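Local coordinates for protein ADP/ATP-dependent NAD(P)H-hydrate dehydratase (Bacillus subtilis, PDB 3RPZ) that probably repairs hydrated NADH and NADPH, dehydrating the damaged cofactor back to its normal form at the expense of ADP or ATP, at residues 101-106 and 224-229; 32-37 and 60-65; 128-133 and 147-152; 53-58 and 270-275. All coordinates share one frame; numbering follows the deposited sequence.

Contact 1: residues 101-106 and 224-229; sequences AIAIGP and MILGML. With NPW (beta-6-hydroxy-1,4,5,6-tetrahydronicotinamide adenine dinucleotide phosphate), chain D.
Leu226 of helix 217-231 packs on Ala101 and Ala103 of strand 101-104, and the contact is apolar. Its CD1 methyl rests on the backbone between Ala101 and Ile102, with Leu226 CD1 3.6 Å from Ala101 C. Leu226 CD1 also meets Ala101 CB at 3.7 Å. The other branch, Leu226 CD2, reaches Ala103 CB at 4.0 Å. Leu226 CG lies anti to the backbone N (chi1 180°), and this brings both methyls down onto the strand. One turn on, Leu229 uses its CB, which lies 4.0 Å from Ala101 CB. Small alanines at alternate positions of the strand let the helix come close. The two axes are 8.1 Å apart and run nearly antiparallel, at 171°. This is helix-on-sheet packing in an alpha/beta fold of the ribokinase-like type, to which the family belongs. Helix 217-231 also covers Ile129 of the neighbouring strand, which Ile225, Leu226 and Leu229 touch. No hydrogen bond joins the two segments. Contacts with the bound hydrate come from the loop that follows the strand. Pro106 CA approaches O2B of the hydrated NADPH at 3.6 Å, and Asp219, earlier in the same helix, is hydrogen-bonded to that ligand.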
# COMPACT_ATOMS: atom_id res chain seq x y z
N ALA A 101 -11.48 13.34 22.49
CA ALA A 101 -12.38 13.90 21.48
C ALA A 101 -12.99 12.73 20.73
O ALA A 101 -12.34 11.65 20.64
CB ALA A 101 -11.65 14.84 20.51
N ILE A 102 -14.16 12.89 20.15
CA ILE A 102 -14.88 11.84 19.43
C ILE A 102 -15.41 12.43 18.13
O ILE A 102 -15.96 13.54 18.16
CB ILE A 102 -16.05 11.28 20.25
CG1 ILE A 102 -15.53 10.75 21.59
CG2 ILE A 102 -16.85 10.23 19.45
CD1 ILE A 102 -16.64 10.32 22.57
N ALA A 103 -15.31 11.71 17.02
CA ALA A 103 -16.00 12.04 15.79
C ALA A 103 -16.87 10.90 15.37
O ALA A 103 -16.48 9.74 15.48
CB ALA A 103 -15.01 12.37 14.67
N ILE A 104 -18.05 11.23 14.83
CA ILE A 104 -18.99 10.23 14.34
C ILE A 104 -19.58 10.68 13.00
O ILE A 104 -19.87 11.85 12.82
CB ILE A 104 -20.13 9.92 15.36
CG1 ILE A 104 -21.09 8.84 14.85
CG2 ILE A 104 -20.85 11.09 15.77
CD1 ILE A 104 -21.94 8.03 15.90
N GLY A 105 -19.69 9.76 12.04
CA GLY A 105 -20.52 9.97 10.87
C GLY A 105 -19.98 9.61 9.50
O GLY A 105 -20.78 9.24 8.65
N PRO A 106 -18.68 9.87 9.23
CA PRO A 106 -18.21 9.59 7.86
C PRO A 106 -18.47 8.18 7.42
O PRO A 106 -18.12 7.25 8.13
CB PRO A 106 -16.74 9.99 7.91
CG PRO A 106 -16.63 10.99 9.03
CD PRO A 106 -17.63 10.48 10.06
N MET A 224 -9.05 15.30 10.47
CA MET A 224 -8.12 16.37 10.83
C MET A 224 -8.62 17.19 12.04
O MET A 224 -7.88 17.50 12.97
CB MET A 224 -7.81 17.25 9.65
CG MET A 224 -7.01 16.58 8.60
SD MET A 224 -6.69 17.61 7.14
CE MET A 224 -5.84 18.99 7.84
N ILE A 225 -9.92 17.54 12.03
CA ILE A 225 -10.49 18.24 13.18
C ILE A 225 -10.35 17.40 14.46
O ILE A 225 -9.95 17.90 15.51
CB ILE A 225 -11.94 18.61 12.95
CG1 ILE A 225 -12.08 19.54 11.74
CG2 ILE A 225 -12.49 19.40 14.13
CD1 ILE A 225 -13.56 19.77 11.26
N LEU A 226 -10.63 16.10 14.36
CA LEU A 226 -10.57 15.21 15.49
C LEU A 226 -9.16 15.19 16.11
O LEU A 226 -8.99 15.32 17.29
CB LEU A 226 -10.97 13.80 15.07
CG LEU A 226 -10.94 12.73 16.17
CD1 LEU A 226 -11.92 13.07 17.30
CD2 LEU A 226 -11.24 11.34 15.58
N GLY A 227 -8.15 15.02 15.28
CA GLY A 227 -6.79 15.05 15.79
C GLY A 227 -6.40 16.41 16.35
O GLY A 227 -5.78 16.51 17.43
N MET A 228 -6.75 17.50 15.65
CA MET A 228 -6.36 18.81 16.14
C MET A 228 -6.99 19.16 17.47
O MET A 228 -6.39 19.81 18.33
CB MET A 228 -6.50 19.88 15.06
CG MET A 228 -5.18 19.81 14.02
SD MET A 228 -5.46 21.11 12.87
CE MET A 228 -4.57 20.31 11.54
N LEU A 229 -8.18 18.65 17.72
CA LEU A 229 -8.84 18.85 19.04
C LEU A 229 -8.03 18.24 20.17
O LEU A 229 -8.19 18.63 21.35
CB LEU A 229 -10.25 18.24 19.05
CG LEU A 229 -11.30 19.03 18.28
CD1 LEU A 229 -12.52 18.12 18.03
CD2 LEU A 229 -11.69 20.30 19.06
P NPW D . -25.97 18.72 -6.16
O1 NPW D . -26.86 17.50 -6.32
O2 NPW D . -24.55 18.60 -6.62
O3 NPW D . -26.61 20.03 -6.67
PA NPW D . -24.94 13.60 -0.05
PB NPW D . -22.16 12.77 0.19
C1A NPW D . -25.30 18.83 -2.31
C1B NPW D . -19.97 9.27 2.45
N1C NPW D . -18.80 9.30 1.60
N1D NPW D . -23.05 23.36 -2.99
C2A NPW D . -25.39 18.10 -3.65
O2A NPW D . -25.93 19.03 -4.57
C2B NPW D . -20.11 10.46 3.39
O2B NPW D . -19.24 10.40 4.49
C2C NPW D . -17.95 8.31 1.49
C2D NPW D . -24.27 22.94 -3.35
C3A NPW D . -26.32 16.94 -3.33
O3A NPW D . -27.71 17.33 -3.33
C3B NPW D . -21.60 10.27 3.76
O3B NPW D . -21.66 9.29 4.81
C3C NPW D . -16.93 8.07 0.71
N3D NPW D . -24.82 21.73 -3.15
C4B NPW D . -22.20 9.72 2.46
O4B NPW D . -21.10 9.29 1.60
C4C NPW D . -16.65 9.14 -0.34
C4D NPW D . -23.98 20.93 -2.48
O4D NPW D . -25.36 17.78 -1.34
C4E NPW D . -25.90 16.61 -1.91
C5A NPW D . -22.66 21.26 -2.09
C5B NPW D . -23.03 10.74 1.69
O5B NPW D . -22.33 11.98 1.59
C5C NPW D . -17.92 9.94 -0.59
C5E NPW D . -24.82 15.54 -1.86
O5E NPW D . -24.69 15.10 -0.51
C6C NPW D . -18.53 10.48 0.73
O6C NPW D . -17.67 11.39 1.41
C6D NPW D . -22.15 22.57 -2.36
N6D NPW D . -20.96 23.03 -2.04
N7A NPW D . -22.00 20.21 -1.47
C7C NPW D . -16.05 6.95 0.85
N7C NPW D . -15.02 6.84 0.03
O7C NPW D . -16.29 6.07 1.71
C8A NPW D . -22.94 19.19 -1.50
N9A NPW D . -24.12 19.67 -2.11
OA1 NPW D . -26.03 12.96 -0.79
OA2 NPW D . -25.04 13.82 1.38
OA3 NPW D . -23.61 12.80 -0.48
OB1 NPW D . -21.65 14.09 0.57
OB2 NPW D . -21.37 11.95 -0.78

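Contact 2: residues 32-37 and 60-65; sequences TALLLA and KLVIGT. With NPW (beta-6-hydroxy-1,4,5,6-tetrahydronicotinamide adenine dinucleotide phosphate), chain B.
Thr65 OG1 donates to Ala37 O at 2.7 Å, just past strand 32-36. The bond lies in the carbonyl plane, on a lone pair. Ala37 N adds only a weak bond to Gly64 O. Further back the bonding is regular: Ala33 N to Lys60 O, Val62 N to Ala33 O, Leu35 N to Val62 O and Gly64 N to Leu35 O. The Val62 N bond is the straightest of these, 175° at the hydrogen. Strands 32-36 and 60-65 are parallel neighbours, joined through helix 44-54 in a beta-alpha-beta unit. On one face Val62 CG2 and CG1 meet Thr32 CG2 and Leu34 CD1 respectively, each at 3.8 Å. Leu36 CD2 lies over Gly64, 3.7 Å from Gly64 CA, where a side chain on Gly64 would collide with it. On the other face Leu61 CD1 lies 4.0 Å from both Ala33 CB and Leu35 CB. Leu226 of helix 217-231 covers these three residues. Lys60 leads away from the sheet, its chain bent at chi3 (-71°). Lys60 NZ donates to OB2 of a hydrated NADPH at 2.7 Å, a ligand also bound by Asp219 and His152 of a neighbouring subunit.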
# COMPACT_ATOMS: atom_id res chain seq x y z
N THR A 32 -6.34 10.03 23.60
CA THR A 32 -6.92 8.99 22.77
C THR A 32 -8.21 9.51 22.18
O THR A 32 -9.10 9.92 22.92
CB THR A 32 -7.18 7.73 23.54
OG1 THR A 32 -5.93 7.28 24.15
CG2 THR A 32 -7.71 6.64 22.61
N ALA A 33 -8.30 9.55 20.87
CA ALA A 33 -9.50 9.93 20.14
C ALA A 33 -10.28 8.70 19.71
O ALA A 33 -9.70 7.65 19.53
CB ALA A 33 -9.16 10.77 18.92
N LEU A 34 -11.60 8.85 19.59
CA LEU A 34 -12.47 7.84 19.03
C LEU A 34 -13.06 8.32 17.73
O LEU A 34 -13.64 9.41 17.69
CB LEU A 34 -13.58 7.51 20.00
CG LEU A 34 -14.57 6.44 19.56
CD1 LEU A 34 -13.97 5.03 19.38
CD2 LEU A 34 -15.75 6.36 20.54
N LEU A 35 -12.97 7.49 16.70
CA LEU A 35 -13.56 7.75 15.39
C LEU A 35 -14.60 6.66 15.11
O LEU A 35 -14.25 5.47 15.03
CB LEU A 35 -12.50 7.72 14.28
CG LEU A 35 -13.05 7.82 12.86
CD1 LEU A 35 -13.74 9.12 12.56
CD2 LEU A 35 -11.93 7.59 11.85
N LEU A 36 -15.85 7.08 14.93
CA LEU A 36 -16.98 6.21 14.63
C LEU A 36 -17.36 6.45 13.19
O LEU A 36 -17.95 7.45 12.84
CB LEU A 36 -18.13 6.44 15.62
CG LEU A 36 -17.83 6.16 17.07
CD1 LEU A 36 -19.07 6.42 17.92
CD2 LEU A 36 -17.36 4.68 17.29
N ALA A 37 -16.94 5.54 12.30
CA ALA A 37 -16.99 5.81 10.86
C ALA A 37 -16.87 4.52 10.09
O ALA A 37 -16.32 3.54 10.60
CB ALA A 37 -15.83 6.76 10.44
N LYS A 60 -3.34 8.66 20.53
CA LYS A 60 -3.81 7.37 20.06
C LYS A 60 -5.13 7.55 19.35
O LYS A 60 -5.85 8.50 19.63
CB LYS A 60 -3.97 6.35 21.20
CG LYS A 60 -2.62 5.85 21.74
CD LYS A 60 -2.70 4.54 22.53
CE LYS A 60 -3.34 4.74 23.79
NZ LYS A 60 -3.59 3.29 24.40
N LEU A 61 -5.46 6.62 18.47
CA LEU A 61 -6.78 6.61 17.82
C LEU A 61 -7.38 5.23 17.92
O LEU A 61 -6.74 4.21 17.55
CB LEU A 61 -6.66 6.98 16.35
CG LEU A 61 -7.96 6.95 15.54
CD1 LEU A 61 -8.92 8.03 16.03
CD2 LEU A 61 -7.72 7.07 14.01
N VAL A 62 -8.61 5.17 18.42
CA VAL A 62 -9.46 3.99 18.38
C VAL A 62 -10.51 4.20 17.28
O VAL A 62 -11.17 5.24 17.30
CB VAL A 62 -10.13 3.76 19.73
CG1 VAL A 62 -11.10 2.58 19.68
CG2 VAL A 62 -9.04 3.52 20.81
N ILE A 63 -10.63 3.27 16.36
CA ILE A 63 -11.64 3.35 15.29
C ILE A 63 -12.72 2.34 15.63
O ILE A 63 -12.45 1.14 15.76
CB ILE A 63 -11.03 3.08 13.94
CG1 ILE A 63 -9.93 4.12 13.62
CG2 ILE A 63 -12.14 3.15 12.87
CD1 ILE A 63 -9.23 3.91 12.27
N GLY A 64 -13.94 2.84 15.83
CA GLY A 64 -15.12 2.00 16.04
C GLY A 64 -15.84 1.85 14.71
O GLY A 64 -16.57 2.72 14.25
N THR A 65 -15.61 0.72 14.07
CA THR A 65 -16.18 0.44 12.75
C THR A 65 -16.56 -1.01 12.69
O THR A 65 -16.20 -1.81 13.55
CB THR A 65 -15.24 0.85 11.66
OG1 THR A 65 -15.96 0.85 10.36
CG2 THR A 65 -14.02 -0.08 11.54
P NPW B . -1.25 8.88 31.34
O1 NPW B . -2.59 8.21 31.52
O2 NPW B . -0.97 9.52 30.02
O3 NPW B . -0.87 9.82 32.50
PA NPW B . -1.16 1.42 28.35
PB NPW B . -0.41 1.41 25.54
C1A NPW B . 1.21 5.86 31.05
C1B NPW B . -0.75 -1.76 22.07
N1C NPW B . -0.67 -0.78 21.01
N1D NPW B . 5.08 9.19 31.24
C2A NPW B . -0.08 6.60 30.69
O2A NPW B . -0.15 7.71 31.55
C2B NPW B . 0.56 -1.98 22.83
O2B NPW B . 1.49 -2.74 22.11
C2C NPW B . -1.07 -0.99 19.78
C2D NPW B . 4.05 9.01 32.07
C3A NPW B . -1.15 5.55 30.97
O3A NPW B . -1.47 5.44 32.37
C3B NPW B . -0.02 -2.71 24.06
O3B NPW B . -0.19 -4.09 23.70
C3C NPW B . -1.22 -0.24 18.73
N3D NPW B . 3.04 8.12 31.99
C4B NPW B . -1.39 -2.03 24.23
O4B NPW B . -1.69 -1.28 23.02
C4C NPW B . -0.90 1.24 18.94
C4D NPW B . 3.19 7.34 30.91
O4D NPW B . 0.95 4.51 30.65
C4E NPW B . -0.43 4.28 30.53
C5A NPW B . 4.22 7.46 29.94
C5B NPW B . -1.43 -1.05 25.41
O5B NPW B . -0.29 -0.19 25.39
C5C NPW B . -1.02 1.58 20.41
C5E NPW B . -0.70 3.93 29.06
O5E NPW B . -0.22 2.61 28.83
C6C NPW B . -0.18 0.60 21.29
O6C NPW B . 1.22 0.68 21.03
C6D NPW B . 5.24 8.45 30.11
N6D NPW B . 6.27 8.68 29.31
N7A NPW B . 4.10 6.57 28.89
C7C NPW B . -1.56 -0.73 17.43
N7C NPW B . -1.63 0.13 16.42
O7C NPW B . -1.83 -1.94 17.26
C8A NPW B . 2.94 5.87 29.21
N9A NPW B . 2.44 6.37 30.45
OA1 NPW B . -2.50 1.49 28.94
OA2 NPW B . -0.27 0.32 28.63
OA3 NPW B . -1.38 1.67 26.78
OB1 NPW B . 0.96 1.87 25.76
OB2 NPW B . -1.18 1.99 24.39

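Contact 3: residues 128-133 and 147-152; sequences VILDAG and VILTPH. With NPW (beta-6-hydroxy-1,4,5,6-tetrahydronicotinamide adenine dinucleotide phosphate), chain D.
Val128 O takes the N-H of Ile148 at 2.8 Å and starts the pairing of two parallel strands. Ile129 turns to the face covered by helix 217-231, where its CG2 meets Thr150 CG2. Leu130 bonds through both backbone polar atoms: its N donates to Ile148 O, and Leu130 O accepts from Thr150 N at 3.1 Å. Its side chain lies beside that of Leu149 and points the same way, with Leu130 CD1 3.7 Å from Leu149 CD2. Asp131 comes next. Asp131 OD1 is 2.8 Å from Thr150 OG1, a weak and unsettled hydrogen bond, while Asp131 OD2 is hydrogen-bonded to Thr222 OG1. Ala132 CB then touches O2B of the hydrated NADPH at 3.3 Å. On the second segment, His152 stands at the N-cap of helix 153-160. Its CG lies between the backbone N and the carbonyl carbon (chi1 62°), and the ring reaches the pyrophosphate of the ligand. His152 NE2 donates to OB1 of the ligand at 2.9 Å, bent to 143°. C8A of the adenine lies 3.3 Å above one face of the His152 ring, towards the rim. A leucine in place of His152 would probably leave OB1 without this donor and the adenine edge without its flat partner. Thus the strand ends supply a pocket for the hydrate. The Asp131 side chain is about 4 Å from a bound magnesium ion. Its carboxylate would probably favour a cation there, although Lys189, in a long weak ion pair with OD1, would offset part of that charge.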
# COMPACT_ATOMS: atom_id res chain seq x y z
N VAL A 128 -17.08 16.80 20.54
CA VAL A 128 -17.68 15.79 19.64
C VAL A 128 -17.90 16.44 18.30
O VAL A 128 -18.46 17.55 18.23
CB VAL A 128 -18.99 15.24 20.22
CG1 VAL A 128 -19.72 14.34 19.17
CG2 VAL A 128 -18.71 14.47 21.51
N ILE A 129 -17.48 15.78 17.24
CA ILE A 129 -17.73 16.18 15.87
C ILE A 129 -18.76 15.27 15.25
O ILE A 129 -18.69 14.04 15.37
CB ILE A 129 -16.47 16.03 14.99
CG1 ILE A 129 -15.29 16.84 15.57
CG2 ILE A 129 -16.73 16.37 13.54
CD1 ILE A 129 -13.91 16.22 15.17
N LEU A 130 -19.77 15.87 14.64
CA LEU A 130 -20.80 15.15 13.89
C LEU A 130 -20.69 15.54 12.44
O LEU A 130 -20.68 16.73 12.09
CB LEU A 130 -22.23 15.44 14.37
CG LEU A 130 -22.46 15.27 15.87
CD1 LEU A 130 -23.94 15.56 16.20
CD2 LEU A 130 -22.04 13.94 16.41
N ASP A 131 -20.62 14.54 11.57
CA ASP A 131 -20.47 14.72 10.14
C ASP A 131 -21.35 13.74 9.40
O ASP A 131 -21.72 12.70 9.95
CB ASP A 131 -19.00 14.49 9.71
CG ASP A 131 -18.71 14.81 8.29
OD1 ASP A 131 -19.36 15.69 7.71
OD2 ASP A 131 -17.81 14.12 7.73
N ALA A 132 -21.64 14.04 8.15
CA ALA A 132 -22.12 13.00 7.20
C ALA A 132 -23.36 12.27 7.72
O ALA A 132 -24.37 12.92 7.95
CB ALA A 132 -20.94 12.06 6.84
N GLY A 133 -23.32 10.96 7.87
CA GLY A 133 -24.49 10.21 8.30
C GLY A 133 -24.98 10.50 9.69
O GLY A 133 -26.09 10.10 10.01
N VAL A 147 -19.91 20.83 20.55
CA VAL A 147 -20.42 19.97 19.51
C VAL A 147 -20.11 20.68 18.21
O VAL A 147 -20.48 21.86 18.05
CB VAL A 147 -21.90 19.70 19.67
CG1 VAL A 147 -22.47 18.93 18.49
CG2 VAL A 147 -22.17 18.99 21.03
N ILE A 148 -19.45 20.00 17.29
CA ILE A 148 -18.98 20.59 16.04
C ILE A 148 -19.62 19.85 14.88
O ILE A 148 -19.37 18.65 14.68
CB ILE A 148 -17.43 20.52 15.95
CG1 ILE A 148 -16.76 21.27 17.12
CG2 ILE A 148 -16.89 20.98 14.55
CD1 ILE A 148 -15.44 20.60 17.55
N LEU A 149 -20.51 20.54 14.14
CA LEU A 149 -21.18 19.98 12.99
C LEU A 149 -20.45 20.40 11.75
O LEU A 149 -20.10 21.57 11.61
CB LEU A 149 -22.63 20.51 12.94
CG LEU A 149 -23.44 20.40 14.25
CD1 LEU A 149 -24.86 20.89 13.97
CD2 LEU A 149 -23.45 18.96 14.80
N THR A 150 -20.25 19.48 10.79
CA THR A 150 -19.48 19.79 9.59
C THR A 150 -20.24 19.56 8.27
O THR A 150 -19.79 18.83 7.41
CB THR A 150 -18.13 19.06 9.59
OG1 THR A 150 -18.35 17.63 9.48
CG2 THR A 150 -17.30 19.33 10.84
N PRO A 151 -21.41 20.18 8.11
CA PRO A 151 -22.18 20.01 6.90
C PRO A 151 -21.59 20.69 5.67
O PRO A 151 -21.16 21.84 5.71
CB PRO A 151 -23.51 20.65 7.24
CG PRO A 151 -23.13 21.77 8.17
CD PRO A 151 -22.04 21.15 9.01
N HIS A 152 -21.72 20.01 4.54
CA HIS A 152 -21.76 20.73 3.27
C HIS A 152 -23.15 21.30 3.08
O HIS A 152 -24.08 21.04 3.86
CB HIS A 152 -21.27 19.86 2.11
CG HIS A 152 -22.09 18.64 1.85
ND1 HIS A 152 -23.47 18.65 1.71
CD2 HIS A 152 -21.69 17.38 1.61
CE1 HIS A 152 -23.87 17.40 1.48
NE2 HIS A 152 -22.80 16.61 1.38
P NPW D . -25.97 18.72 -6.16
O1 NPW D . -26.86 17.50 -6.32
O2 NPW D . -24.55 18.60 -6.62
O3 NPW D . -26.61 20.03 -6.67
PA NPW D . -24.94 13.60 -0.05
PB NPW D . -22.16 12.77 0.19
C1A NPW D . -25.30 18.83 -2.31
C1B NPW D . -19.97 9.27 2.45
N1C NPW D . -18.80 9.30 1.60
N1D NPW D . -23.05 23.36 -2.99
C2A NPW D . -25.39 18.10 -3.65
O2A NPW D . -25.93 19.03 -4.57
C2B NPW D . -20.11 10.46 3.39
O2B NPW D . -19.24 10.40 4.49
C2C NPW D . -17.95 8.31 1.49
C2D NPW D . -24.27 22.94 -3.35
C3A NPW D . -26.32 16.94 -3.33
O3A NPW D . -27.71 17.33 -3.33
C3B NPW D . -21.60 10.27 3.76
O3B NPW D . -21.66 9.29 4.81
C3C NPW D . -16.93 8.07 0.71
N3D NPW D . -24.82 21.73 -3.15
C4B NPW D . -22.20 9.72 2.46
O4B NPW D . -21.10 9.29 1.60
C4C NPW D . -16.65 9.14 -0.34
C4D NPW D . -23.98 20.93 -2.48
O4D NPW D . -25.36 17.78 -1.34
C4E NPW D . -25.90 16.61 -1.91
C5A NPW D . -22.66 21.26 -2.09
C5B NPW D . -23.03 10.74 1.69
O5B NPW D . -22.33 11.98 1.59
C5C NPW D . -17.92 9.94 -0.59
C5E NPW D . -24.82 15.54 -1.86
O5E NPW D . -24.69 15.10 -0.51
C6C NPW D . -18.53 10.48 0.73
O6C NPW D . -17.67 11.39 1.41
C6D NPW D . -22.15 22.57 -2.36
N6D NPW D . -20.96 23.03 -2.04
N7A NPW D . -22.00 20.21 -1.47
C7C NPW D . -16.05 6.95 0.85
N7C NPW D . -15.02 6.84 0.03
O7C NPW D . -16.29 6.07 1.71
C8A NPW D . -22.94 19.19 -1.50
N9A NPW D . -24.12 19.67 -2.11
OA1 NPW D . -26.03 12.96 -0.79
OA2 NPW D . -25.04 13.82 1.38
OA3 NPW D . -23.61 12.80 -0.48
OB1 NPW D . -21.65 14.09 0.57
OB2 NPW D . -21.37 11.95 -0.78

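Contact 4: residues 53-58 and 270-275; sequences AMRSGL and ILPRVW
Leu271 sends its CD2 methyl against Ser56 and the backbone beside it. Leu271 CD2 is 3.5 Å from Ser56 OG and 4.1 Å from Arg55 CB. Leu271 CG is anti to the backbone N (chi1 -179°), which carries the branch across to the other segment. Ser56 OG itself is hydrogen-bonded to Gly52 O, one turn back. Pro272 follows, with its ring against Arg55. Pro272 CG lies over one face of the Arg55 guanidinium, 3.5 Å above the plane and off towards the rim. Pro272 CG is 3.7 Å from Arg55 NH1. The two side chains cross at about a right angle. Arg55 bends at chi2 (-71°), and its charged end goes to a neighbouring subunit, where NH1 makes a salt bridge with Glu266 and a hydrogen bond with Thr261 O. An alanine at Arg55 is likely to leave that glutamate without its mate and uncover the Pro272 ring. One turn on from Leu271, Trp275 brings the six-membered part of its ring to Ser56. Ser56 CA sits at the ring edge, near its plane, 3.7 Å from Trp275 CZ3. The Trp275 ring also meets His260 of the neighbouring subunit, the planes at about 25°. The arrangement packs the C-terminal helix against the helix-to-strand turn of a beta-alpha-beta unit, at a subunit interface.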
# COMPACT_ATOMS: atom_id res chain seq x y z
N ALA A 53 -6.94 12.02 11.15
CA ALA A 53 -6.85 12.14 12.60
C ALA A 53 -5.43 11.85 13.10
O ALA A 53 -4.88 12.63 13.88
CB ALA A 53 -7.92 11.27 13.27
N MET A 54 -4.88 10.71 12.68
CA MET A 54 -3.58 10.34 13.21
C MET A 54 -2.49 11.25 12.72
O MET A 54 -1.48 11.43 13.41
CB MET A 54 -3.26 8.87 12.99
CG MET A 54 -4.29 7.95 13.62
SD MET A 54 -3.61 6.33 14.06
CE MET A 54 -2.71 6.81 15.47
N ARG A 55 -2.65 11.83 11.53
CA ARG A 55 -1.72 12.84 11.04
C ARG A 55 -1.80 14.14 11.81
O ARG A 55 -0.90 14.97 11.68
CB ARG A 55 -2.03 13.13 9.57
CG ARG A 55 -1.46 12.14 8.59
CD ARG A 55 0.04 12.23 8.47
NE ARG A 55 0.55 11.46 7.38
CZ ARG A 55 1.78 10.98 7.30
NH1 ARG A 55 2.63 11.11 8.26
NH2 ARG A 55 2.12 10.32 6.20
N SER A 56 -2.87 14.39 12.55
CA SER A 56 -3.17 15.69 13.11
C SER A 56 -2.92 15.85 14.58
O SER A 56 -3.56 16.64 15.27
CB SER A 56 -4.57 16.12 12.72
OG SER A 56 -4.61 16.30 11.29
N GLY A 57 -1.95 15.11 15.12
CA GLY A 57 -1.39 15.44 16.42
C GLY A 57 -2.01 14.81 17.67
O GLY A 57 -1.64 15.18 18.77
N LEU A 58 -2.91 13.84 17.49
CA LEU A 58 -3.42 13.05 18.62
C LEU A 58 -2.31 12.15 19.20
O LEU A 58 -1.19 12.08 18.67
CB LEU A 58 -4.70 12.32 18.24
CG LEU A 58 -4.63 11.43 16.98
CD1 LEU A 58 -3.58 10.29 17.14
CD2 LEU A 58 -5.99 10.80 16.70
N ILE A 270 0.32 15.07 2.46
CA ILE A 270 0.88 16.42 2.21
C ILE A 270 0.97 17.22 3.50
O ILE A 270 1.86 18.06 3.69
CB ILE A 270 -0.05 17.18 1.18
CG1 ILE A 270 0.07 16.52 -0.18
CG2 ILE A 270 0.18 18.71 1.09
CD1 ILE A 270 -1.08 16.86 -1.16
N LEU A 271 0.07 16.95 4.44
CA LEU A 271 -0.03 17.73 5.67
C LEU A 271 1.28 17.83 6.45
O LEU A 271 1.59 18.88 7.01
CB LEU A 271 -1.15 17.20 6.55
CG LEU A 271 -1.42 17.90 7.86
CD1 LEU A 271 -1.89 19.36 7.63
CD2 LEU A 271 -2.50 17.13 8.63
N PRO A 272 2.06 16.74 6.53
CA PRO A 272 3.32 16.88 7.32
C PRO A 272 4.21 18.04 6.90
O PRO A 272 4.70 18.77 7.75
CB PRO A 272 3.99 15.51 7.10
CG PRO A 272 2.84 14.55 6.98
CD PRO A 272 1.84 15.35 6.12
N ARG A 273 4.38 18.22 5.59
CA ARG A 273 5.23 19.28 5.07
C ARG A 273 4.53 20.63 5.14
O ARG A 273 5.19 21.66 5.42
CB ARG A 273 5.69 18.96 3.64
CG ARG A 273 6.81 17.97 3.57
CD ARG A 273 7.31 17.75 2.10
NE ARG A 273 8.40 16.77 2.12
CZ ARG A 273 9.68 17.07 2.30
NH1 ARG A 273 10.06 18.33 2.47
NH2 ARG A 273 10.58 16.09 2.32
N VAL A 274 3.23 20.64 4.88
CA VAL A 274 2.48 21.89 4.95
C VAL A 274 2.45 22.43 6.36
O VAL A 274 2.75 23.61 6.60
CB VAL A 274 1.11 21.70 4.37
CG1 VAL A 274 0.19 22.89 4.69
CG2 VAL A 274 1.19 21.48 2.84
N TRP A 275 2.18 21.60 7.35
CA TRP A 275 2.12 22.04 8.72
C TRP A 275 3.49 22.58 9.15
O TRP A 275 3.57 23.60 9.82
CB TRP A 275 1.65 20.86 9.61
CG TRP A 275 1.33 21.13 11.04
CD1 TRP A 275 1.86 22.04 11.89
CD2 TRP A 275 0.35 20.42 11.78
NE1 TRP A 275 1.29 21.93 13.16
CE2 TRP A 275 0.35 20.94 13.09
CE3 TRP A 275 -0.52 19.39 11.45
CZ2 TRP A 275 -0.52 20.43 14.09
CZ3 TRP A 275 -1.36 18.90 12.43
CH2 TRP A 275 -1.34 19.42 13.72

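Overall arrangement
From the N terminus, contact 2 comes first: it pairs strands 32-36 and 60-65 around helix 44-54. Contact 4 opens at residues 53-58, between the two strands of contact 2, and closes near the C terminus, so the two cross. Contact 1 opens next, at strand 101-104, and closes on helix 217-231. Contact 3 opens and closes between the two segments of contact 1, and both lie within the span of contact 4. Strand 101-104 sits between strands 32-36 and 128-130, so contacts 2, 1 and 3 meet in one sheet. Helix 217-231 links that sheet to contact 4, where Met224 and Met228 touch Ser56 and Trp275. Contacts 1 and 3 share one bound hydrate; contact 2 reaches another.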